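Local coordinates for protein proteolytically activated form of PPO4 Tyrosinase (Agaricus bisporus var. bisporus H97, PDB 4OUA) that hydroxylates monophenols to o-diphenols and oxidises these to o-quinones at a two-copper site, the initial step of melanin synthesis, at residues G7-V12 against A122-R127; V12-D17 against S350-D355; W292-P297 against D363-Y368. All blocks are in the same frame, centred on the assembly; numbering follows the deposited sequence.

Contact 1: residues G7-V12 against A122-R127; sequences GPTGGV and AAEDLR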
loop_
_atom_site.group_PDB
_atom_site.type_symbol
_atom_site.label_atom_id
_atom_site.label_comp_id
_atom_site.label_asym_id
_atom_site.label_seq_id
_atom_site.Cartn_x
_atom_site.Cartn_y
_atom_site.Cartn_z
ATOM N N GLY A 7 12.436 -6.393 4.249
ATOM C CA GLY A 7 11.967 -5.159 4.853
ATOM C C GLY A 7 13.069 -4.126 4.969
ATOM O O GLY A 7 14.222 -4.406 4.640
ATOM N N PRO A 8 12.721 -2.922 5.446
ATOM C CA PRO A 8 13.671 -1.812 5.574
ATOM C C PRO A 8 14.729 -2.068 6.642
ATOM O O PRO A 8 14.737 -3.127 7.264
ATOM C CB PRO A 8 12.777 -0.631 5.964
ATOM C CG PRO A 8 11.621 -1.260 6.657
ATOM C CD PRO A 8 11.381 -2.561 5.941
ATOM N N THR A 9 15.612 -1.097 6.849
ATOM C CA THR A 9 16.672 -1.231 7.839
ATOM C C THR A 9 16.653 -0.061 8.816
ATOM O O THR A 9 15.986 0.944 8.579
ATOM C CB THR A 9 18.057 -1.311 7.174
ATOM O OG1 THR A 9 19.041 -1.658 8.155
ATOM C CG2 THR A 9 18.424 0.024 6.543
ATOM N N GLY A 10 17.388 -0.198 9.915
ATOM C CA GLY A 10 17.505 0.869 10.891
ATOM C C GLY A 10 16.586 0.708 12.086
ATOM O O GLY A 10 16.156 1.695 12.683
ATOM N N GLY A 11 16.286 -0.539 12.439
ATOM C CA GLY A 11 15.431 -0.823 13.577
ATOM C C GLY A 11 13.958 -0.641 13.264
ATOM O O GLY A 11 13.580 -0.448 12.109
ATOM N N VAL A 12 13.123 -0.702 14.297
ATOM C CA VAL A 12 11.683 -0.558 14.118
ATOM C C VAL A 12 11.249 0.903 14.196
ATOM O O VAL A 12 11.212 1.494 15.275
ATOM C CB VAL A 12 10.897 -1.370 15.165
ATOM C CG1 VAL A 12 9.411 -1.067 15.062
ATOM C CG2 VAL A 12 11.156 -2.856 14.984
ATOM N N ALA A 122 17.797 9.944 8.400
ATOM C CA ALA A 122 16.417 10.119 7.962
ATOM C C ALA A 122 16.011 9.007 7.003
ATOM O O ALA A 122 14.886 8.511 7.053
ATOM C CB ALA A 122 16.235 11.482 7.309
ATOM N N ALA A 123 16.935 8.622 6.129
ATOM C CA ALA A 123 16.696 7.527 5.197
ATOM C C ALA A 123 16.537 6.220 5.959
ATOM O O ALA A 123 15.732 5.363 5.590
ATOM C CB ALA A 123 17.831 7.426 4.190
ATOM N N GLU A 124 17.311 6.077 7.031
ATOM C CA GLU A 124 17.244 4.898 7.884
ATOM C C GLU A 124 15.898 4.800 8.596
ATOM O O GLU A 124 15.386 3.705 8.824
ATOM C CB GLU A 124 18.377 4.920 8.910
ATOM C CG GLU A 124 19.757 4.726 8.310
ATOM C CD GLU A 124 19.974 3.315 7.800
ATOM O OE1 GLU A 124 19.371 2.379 8.367
ATOM O OE2 GLU A 124 20.746 3.144 6.831
ATOM N N ASP A 125 15.329 5.951 8.943
ATOM C CA ASP A 125 14.048 5.995 9.640
ATOM C C ASP A 125 12.877 6.045 8.666
ATOM O O ASP A 125 11.721 5.924 9.070
ATOM C CB ASP A 125 13.982 7.205 10.577
ATOM C CG ASP A 125 15.068 7.187 11.632
ATOM O OD1 ASP A 125 15.608 6.097 11.916
ATOM O OD2 ASP A 125 15.378 8.266 12.183
ATOM N N LEU A 126 13.180 6.226 7.384
ATOM C CA LEU A 126 12.142 6.388 6.373
ATOM C C LEU A 126 11.260 5.149 6.244
ATOM O O LEU A 126 11.752 4.034 6.077
ATOM C CB LEU A 126 12.762 6.722 5.016
ATOM C CG LEU A 126 11.752 6.962 3.893
ATOM C CD1 LEU A 126 10.794 8.081 4.271
ATOM C CD2 LEU A 126 12.459 7.276 2.587
ATOM N N ARG A 127 9.950 5.365 6.323
ATOM C CA ARG A 127 8.970 4.296 6.179
ATOM C C ARG A 127 7.797 4.782 5.335
ATOM O O ARG A 127 7.596 5.986 5.183
ATOM C CB ARG A 127 8.476 3.821 7.548
ATOM C CG ARG A 127 9.559 3.274 8.464
ATOM C CD ARG A 127 10.118 1.961 7.946
ATOM N NE ARG A 127 11.009 1.331 8.916
ATOM C CZ ARG A 127 12.296 1.631 9.054
ATOM N NH1 ARG A 127 12.848 2.558 8.283
ATOM N NH2 ARG A 127 13.034 1.008 9.962
#
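R127 sets its guanidinium group against the loop P8-G11. NH2 is shared by two carbonyls of the loop, at 2.7 Å from G11 O and 3.3 Å from T9 O; both hydrogen bonds are weak in angle, and G11 O lies at the edge of the group, in its plane. P8 covers one face, its CG 3.5 Å from R127 NE, a rigid apolar ring that packs on the flat cation and leaves the in-plane N-H groups to the carbonyls. Farther along, the methyl CG2 of T9 rests against OE1 of E124, while CA of G10 passes the same carboxylate. Glycine suits this place: its phi is positive (99°), and a CB would run into E124 O.

The contact thus joins the N-terminal loop before strand 13-14 to the C-terminal end of helix 116-125, beside helix 86-109, which carries the copper ligand H90. Here the arginine also turns back on its own segment. Its chain leaves beside the backbone N (chi1 -60°) and bends at chi2 (-68°), bringing R127 NH1 to 2.8 Å from E124 O. The same R127 NH1 lies 2.9 Å from L126 O; both bonds are fairly straight and lie in the guanidinium plane, although the nitrogen sits above both carbonyl planes. NE is taken by N348 O. In the next shell, Q102 of helix 86-109 joins both segments, accepting from T9 N and donating to A123 O, and Q99 receives G7 N.

Contact 2: residues V12-D17 against S350-D355; sequences VKNRLD and SYPDFD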
loop_
_atom_site.group_PDB
_atom_site.type_symbol
_atom_site.label_atom_id
_atom_site.label_comp_id
_atom_site.label_asym_id
_atom_site.label_seq_id
_atom_site.Cartn_x
_atom_site.Cartn_y
_atom_site.Cartn_z
ATOM N N VAL A 12 13.123 -0.702 14.297
ATOM C CA VAL A 12 11.683 -0.558 14.118
ATOM C C VAL A 12 11.249 0.903 14.196
ATOM O O VAL A 12 11.212 1.494 15.275
ATOM C CB VAL A 12 10.897 -1.370 15.165
ATOM C CG1 VAL A 12 9.411 -1.067 15.062
ATOM C CG2 VAL A 12 11.156 -2.856 14.984
ATOM N N LYS A 13 10.921 1.476 13.043
ATOM C CA LYS A 13 10.443 2.853 12.978
ATOM C C LYS A 13 8.972 2.904 12.575
ATOM O O LYS A 13 8.433 1.939 12.033
ATOM C CB LYS A 13 11.287 3.671 11.999
ATOM C CG LYS A 13 12.716 3.900 12.458
ATOM C CD LYS A 13 12.753 4.554 13.830
ATOM C CE LYS A 13 14.180 4.846 14.263
ATOM N NZ LYS A 13 15.029 3.621 14.240
ATOM N N ASN A 14 8.329 4.035 12.841
ATOM C CA ASN A 14 6.908 4.182 12.562
ATOM C C ASN A 14 6.608 4.686 11.158
ATOM O O ASN A 14 7.324 5.530 10.618
ATOM C CB ASN A 14 6.262 5.127 13.578
ATOM C CG ASN A 14 6.039 4.471 14.922
ATOM O OD1 ASN A 14 5.984 3.246 15.025
ATOM N ND2 ASN A 14 5.901 5.285 15.962
ATOM N N ARG A 15 5.542 4.152 10.574
ATOM C CA ARG A 15 4.979 4.711 9.360
ATOM C C ARG A 15 4.080 5.873 9.757
ATOM O O ARG A 15 3.052 5.677 10.404
ATOM C CB ARG A 15 4.200 3.654 8.580
ATOM C CG ARG A 15 5.047 2.472 8.141
ATOM C CD ARG A 15 4.208 1.413 7.446
ATOM N NE ARG A 15 5.034 0.337 6.910
ATOM C CZ ARG A 15 4.549 -0.758 6.334
ATOM N NH1 ARG A 15 3.239 -0.925 6.226
ATOM N NH2 ARG A 15 5.374 -1.688 5.873
ATOM N N LEU A 16 4.479 7.084 9.389
ATOM C CA LEU A 16 3.774 8.278 9.835
ATOM C C LEU A 16 2.490 8.524 9.050
ATOM O O LEU A 16 2.334 8.051 7.926
ATOM C CB LEU A 16 4.684 9.502 9.727
ATOM C CG LEU A 16 6.011 9.434 10.484
ATOM C CD1 LEU A 16 6.761 10.750 10.362
ATOM C CD2 LEU A 16 5.777 9.078 11.941
ATOM N N ASP A 17 1.570 9.260 9.665
ATOM C CA ASP A 17 0.387 9.747 8.975
ATOM C C ASP A 17 0.827 10.757 7.922
ATOM O O ASP A 17 1.603 11.666 8.219
ATOM C CB ASP A 17 -0.596 10.380 9.963
ATOM C CG ASP A 17 -1.918 10.755 9.319
ATOM O OD1 ASP A 17 -1.946 11.722 8.528
ATOM O OD2 ASP A 17 -2.931 10.089 9.616
ATOM N N SER A 350 6.172 -0.111 12.302
ATOM C CA SER A 350 5.066 -0.073 13.248
ATOM C C SER A 350 4.266 1.206 13.038
ATOM O O SER A 350 4.576 1.997 12.147
ATOM C CB SER A 350 5.574 -0.158 14.688
ATOM O OG SER A 350 4.501 -0.080 15.611
ATOM N N TYR A 351 3.241 1.411 13.858
ATOM C CA TYR A 351 2.393 2.589 13.714
ATOM C C TYR A 351 2.348 3.395 15.004
ATOM O O TYR A 351 2.405 2.832 16.097
ATOM C CB TYR A 351 0.984 2.179 13.281
ATOM C CG TYR A 351 0.971 1.423 11.974
ATOM C CD1 TYR A 351 0.924 2.096 10.761
ATOM C CD2 TYR A 351 1.026 0.037 11.951
ATOM C CE1 TYR A 351 0.924 1.410 9.562
ATOM C CE2 TYR A 351 1.025 -0.659 10.755
ATOM C CZ TYR A 351 0.974 0.034 9.565
ATOM O OH TYR A 351 0.973 -0.653 8.372
ATOM N N PRO A 352 2.250 4.724 14.874
ATOM C CA PRO A 352 2.274 5.662 16.002
ATOM C C PRO A 352 1.077 5.509 16.937
ATOM O O PRO A 352 1.071 6.096 18.021
ATOM C CB PRO A 352 2.261 7.034 15.318
ATOM C CG PRO A 352 1.665 6.787 13.980
ATOM C CD PRO A 352 2.110 5.417 13.582
ATOM N N ASP A 353 0.082 4.730 16.522
ATOM C CA ASP A 353 -1.099 4.484 17.342
ATOM C C ASP A 353 -0.749 3.717 18.613
ATOM O O ASP A 353 -1.509 3.728 19.580
ATOM C CB ASP A 353 -2.153 3.711 16.546
ATOM C CG ASP A 353 -2.465 4.358 15.209
ATOM O OD1 ASP A 353 -1.750 4.066 14.227
ATOM O OD2 ASP A 353 -3.424 5.155 15.141
ATOM N N PHE A 354 0.407 3.060 18.608
ATOM C CA PHE A 354 0.803 2.192 19.710
ATOM C C PHE A 354 1.902 2.786 20.588
ATOM O O PHE A 354 2.374 2.132 21.517
ATOM C CB PHE A 354 1.272 0.839 19.170
ATOM C CG PHE A 354 0.245 0.126 18.342
ATOM C CD1 PHE A 354 -0.765 -0.604 18.945
ATOM C CD2 PHE A 354 0.293 0.177 16.960
ATOM C CE1 PHE A 354 -1.710 -1.266 18.186
ATOM C CE2 PHE A 354 -0.650 -0.483 16.194
ATOM C CZ PHE A 354 -1.653 -1.205 16.808
ATOM N N ASP A 355 2.303 4.021 20.297
ATOM C CA ASP A 355 3.465 4.623 20.951
ATOM C C ASP A 355 3.326 4.731 22.468
ATOM O O ASP A 355 4.287 4.485 23.201
ATOM C CB ASP A 355 3.744 6.012 20.364
ATOM C CG ASP A 355 4.411 5.947 18.999
ATOM O OD1 ASP A 355 4.982 4.887 18.660
ATOM O OD2 ASP A 355 4.371 6.961 18.268
#
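N14 and S350 pair in a parallel bridge, their CA atoms 4.7 Å apart, with S350 N giving a weak bond to K13 O and R15 N a firm one of 2.8 Å to S350 O. Strands 13-14 and 349-350 are thereby the two members of a minimal parallel sheet, with the side chains of N14 and S350 on the same face. There the amide of N14 lies across the start of the 3-10 turn, its OD1 3.4 Å from S350 CB and its ND2 reaching D355. ND2 donates to D355 OD1 over 2.9 Å, on the syn lone pair, with amide and carboxylate planes nearly coplanar. An asparagine fits because it is short and offers an N-H to the acid; a leucine here would probably leave D355 without this donor and the turn less firmly tied to the strand. P352, which has no backbone N-H to offer, sets its CD against R15 O.

Beyond the bridge, R15 runs out extended (chi2 177°) and crosses Y351 at a slant, CD 3.9 Å from ring atom CE1, guanidinium and ring almost perpendicular. NH1 makes a weak bond of 3.1 Å to Y351 OH. R15 NH2 forms a salt bridge with E98, and Y349 adds a cation-pi contact. The charge of R15 is thus probably balanced mainly by E98 of helix 86-109, while Y351 OH is hydrogen-bonded to D286 of helix 277-295; both helices carry copper-binding histidines.

Contact 3: residues W292-P297 against D363-Y368; sequences WQALYP and DLVRDY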
loop_
_atom_site.group_PDB
_atom_site.type_symbol
_atom_site.label_atom_id
_atom_site.label_comp_id
_atom_site.label_asym_id
_atom_site.label_seq_id
_atom_site.Cartn_x
_atom_site.Cartn_y
_atom_site.Cartn_z
ATOM N N TRP A 292 -6.722 -3.814 14.363
ATOM C CA TRP A 292 -7.647 -4.924 14.552
ATOM C C TRP A 292 -7.010 -6.027 15.392
ATOM O O TRP A 292 -7.676 -6.645 16.222
ATOM C CB TRP A 292 -8.099 -5.473 13.198
ATOM C CG TRP A 292 -8.907 -6.723 13.290
ATOM C CD1 TRP A 292 -10.260 -6.818 13.434
ATOM C CD2 TRP A 292 -8.415 -8.067 13.235
ATOM N NE1 TRP A 292 -10.641 -8.138 13.476
ATOM C CE2 TRP A 292 -9.528 -8.924 13.356
ATOM C CE3 TRP A 292 -7.142 -8.627 13.097
ATOM C CZ2 TRP A 292 -9.404 -10.311 13.343
ATOM C CZ3 TRP A 292 -7.022 -10.005 13.084
ATOM C CH2 TRP A 292 -8.146 -10.831 13.206
ATOM N N GLN A 293 -5.718 -6.263 15.176
ATOM C CA GLN A 293 -4.978 -7.249 15.958
ATOM C C GLN A 293 -4.992 -6.897 17.442
ATOM O O GLN A 293 -5.001 -7.781 18.297
ATOM C CB GLN A 293 -3.532 -7.360 15.467
ATOM C CG GLN A 293 -3.372 -8.002 14.101
ATOM C CD GLN A 293 -1.932 -7.995 13.627
ATOM O OE1 GLN A 293 -1.633 -7.555 12.515
ATOM N NE2 GLN A 293 -1.028 -8.481 14.471
ATOM N N ALA A 294 -4.992 -5.602 17.738
ATOM C CA ALA A 294 -5.005 -5.135 19.118
ATOM C C ALA A 294 -6.331 -5.470 19.796
ATOM O O ALA A 294 -6.371 -5.759 20.992
ATOM C CB ALA A 294 -4.743 -3.640 19.172
ATOM N N LEU A 295 -7.413 -5.433 19.026
ATOM C CA LEU A 295 -8.738 -5.730 19.559
ATOM C C LEU A 295 -9.006 -7.231 19.592
ATOM O O LEU A 295 -9.640 -7.733 20.518
ATOM C CB LEU A 295 -9.821 -5.028 18.735
ATOM C CG LEU A 295 -9.797 -3.498 18.715
ATOM C CD1 LEU A 295 -10.975 -2.958 17.918
ATOM C CD2 LEU A 295 -9.798 -2.935 20.129
ATOM N N TYR A 296 -8.517 -7.941 18.580
ATOM C CA TYR A 296 -8.785 -9.370 18.453
ATOM C C TYR A 296 -7.512 -10.210 18.445
ATOM O O TYR A 296 -7.208 -10.864 17.448
ATOM C CB TYR A 296 -9.585 -9.647 17.180
ATOM C CG TYR A 296 -10.979 -9.065 17.192
ATOM C CD1 TYR A 296 -12.023 -9.733 17.817
ATOM C CD2 TYR A 296 -11.252 -7.854 16.574
ATOM C CE1 TYR A 296 -13.299 -9.208 17.830
ATOM C CE2 TYR A 296 -12.526 -7.320 16.582
ATOM C CZ TYR A 296 -13.546 -8.002 17.212
ATOM O OH TYR A 296 -14.818 -7.476 17.222
ATOM N N PRO A 297 -6.771 -10.205 19.563
ATOM C CA PRO A 297 -5.549 -11.008 19.661
ATOM C C PRO A 297 -5.854 -12.501 19.616
ATOM O O PRO A 297 -6.875 -12.934 20.149
ATOM C CB PRO A 297 -4.972 -10.604 21.019
ATOM C CG PRO A 297 -6.151 -10.158 21.806
ATOM C CD PRO A 297 -7.070 -9.498 20.820
ATOM N N ASP A 363 -3.867 -6.838 27.317
ATOM C CA ASP A 363 -5.121 -6.358 27.884
ATOM C C ASP A 363 -5.161 -4.830 27.906
ATOM O O ASP A 363 -6.157 -4.221 27.516
ATOM C CB ASP A 363 -5.315 -6.916 29.295
ATOM C CG ASP A 363 -6.760 -6.874 29.745
ATOM O OD1 ASP A 363 -7.652 -7.061 28.891
ATOM O OD2 ASP A 363 -7.003 -6.655 30.951
ATOM N N LEU A 364 -4.073 -4.218 28.365
ATOM C CA LEU A 364 -3.964 -2.764 28.386
ATOM C C LEU A 364 -4.004 -2.185 26.975
ATOM O O LEU A 364 -4.625 -1.148 26.736
ATOM C CB LEU A 364 -2.679 -2.329 29.090
ATOM C CG LEU A 364 -2.270 -0.871 28.866
ATOM C CD1 LEU A 364 -3.351 0.079 29.361
ATOM C CD2 LEU A 364 -0.937 -0.571 29.535
ATOM N N VAL A 365 -3.334 -2.861 26.047
ATOM C CA VAL A 365 -3.298 -2.427 24.658
ATOM C C VAL A 365 -4.688 -2.473 24.030
ATOM O O VAL A 365 -5.087 -1.549 23.319
ATOM C CB VAL A 365 -2.331 -3.291 23.821
ATOM C CG1 VAL A 365 -2.461 -2.962 22.341
ATOM C CG2 VAL A 365 -0.899 -3.096 24.294
ATOM N N ARG A 366 -5.423 -3.546 24.301
ATOM C CA ARG A 366 -6.759 -3.720 23.740
ATOM C C ARG A 366 -7.716 -2.632 24.220
ATOM O O ARG A 366 -8.642 -2.251 23.505
ATOM C CB ARG A 366 -7.313 -5.102 24.093
ATOM C CG ARG A 366 -8.747 -5.330 23.632
ATOM C CD ARG A 366 -9.120 -6.807 23.672
ATOM N NE ARG A 366 -9.016 -7.375 25.013
ATOM C CZ ARG A 366 -9.143 -8.670 25.286
ATOM N NH1 ARG A 366 -9.373 -9.536 24.308
ATOM N NH2 ARG A 366 -9.035 -9.102 26.536
ATOM N N ASP A 367 -7.486 -2.133 25.430
ATOM C CA ASP A 367 -8.331 -1.086 25.991
ATOM C C ASP A 367 -7.921 0.286 25.470
ATOM O O ASP A 367 -8.770 1.147 25.231
ATOM C CB ASP A 367 -8.276 -1.110 27.519
ATOM C CG ASP A 367 -8.880 -2.373 28.103
ATOM O OD1 ASP A 367 -9.775 -2.958 27.455
ATOM O OD2 ASP A 367 -8.460 -2.781 29.206
ATOM N N TYR A 368 -6.619 0.484 25.293
ATOM C CA TYR A 368 -6.101 1.743 24.771
ATOM C C TYR A 368 -6.495 1.931 23.312
ATOM O O TYR A 368 -6.982 2.991 22.918
ATOM C CB TYR A 368 -4.580 1.800 24.914
ATOM C CG TYR A 368 -3.964 3.077 24.389
ATOM C CD1 TYR A 368 -3.886 4.210 25.189
ATOM C CD2 TYR A 368 -3.456 3.149 23.099
ATOM C CE1 TYR A 368 -3.325 5.379 24.718
ATOM C CE2 TYR A 368 -2.891 4.315 22.619
ATOM C CZ TYR A 368 -2.828 5.427 23.434
ATOM O OH TYR A 368 -2.268 6.594 22.966
#
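V365 and R366 lie against A294, L295 and P297, where helix 362-377, near the C-terminus, packs on the end of helix 277-295. This is helix-helix packing at the rim of the mainly helical tyrosinase fold, away from the copper site, although helix 277-295 also carries the copper ligand H282.

In sequence order, D363 comes first and acts indirectly, through a weak salt bridge, R366 NH2 to D363 OD1, 3.4 Å, that gives the arginine a partner one turn back. V365 supplies the apolar part. Its CG1, set opposite the backbone N by a chi1 of 172°, meets A294 CB at 4.0 Å, and the small alanine lets the two helices come close; I369, the next turn of the same helix, also touches A294.

R366 contributes the largest share of the buried surface, by length rather than by bonding. CB sits 3.3 Å from A294 O and CD 3.3 Å from L295 O, so the aliphatic stem passes over two carbonyls of the last helical turn. The chain then bends at chi3 (60°), crossing P297 at about a right angle, with NH1 4.1 Å from P297 CG. A positive charge beside the carbonyl-rich end of a helix is likely to be favourable, and P297, with no N-H to give, sits in the loop after Y296 leaves helical geometry. L295 goes on to touch N370 and I373 farther along helix 362-377, while its CD2 rests 3.6 Å from R366 O.

In the fold
Contact 2 lies between the other two in space, on the same side of the chain's centre as each. Contacts 1 and 2 have centres about 12 Å apart, share V12 and touch, K13 NZ reaching D125 in a long, weak ion pair and R127 packing on R15. The centre of contact 3 is about 16 Å from that of contact 2, which it meets through F354 against A294 and D353 against Y368, and about 26 Å from that of contact 1, which it does not touch. Along the chain, contact 2 crosses both others, whereas contact 1 closes before contact 3 opens. The N-terminal loop and the segments near 350 and 363 thus pack on helices 86-109, 116-125 and 277-295, two of which carry copper ligands.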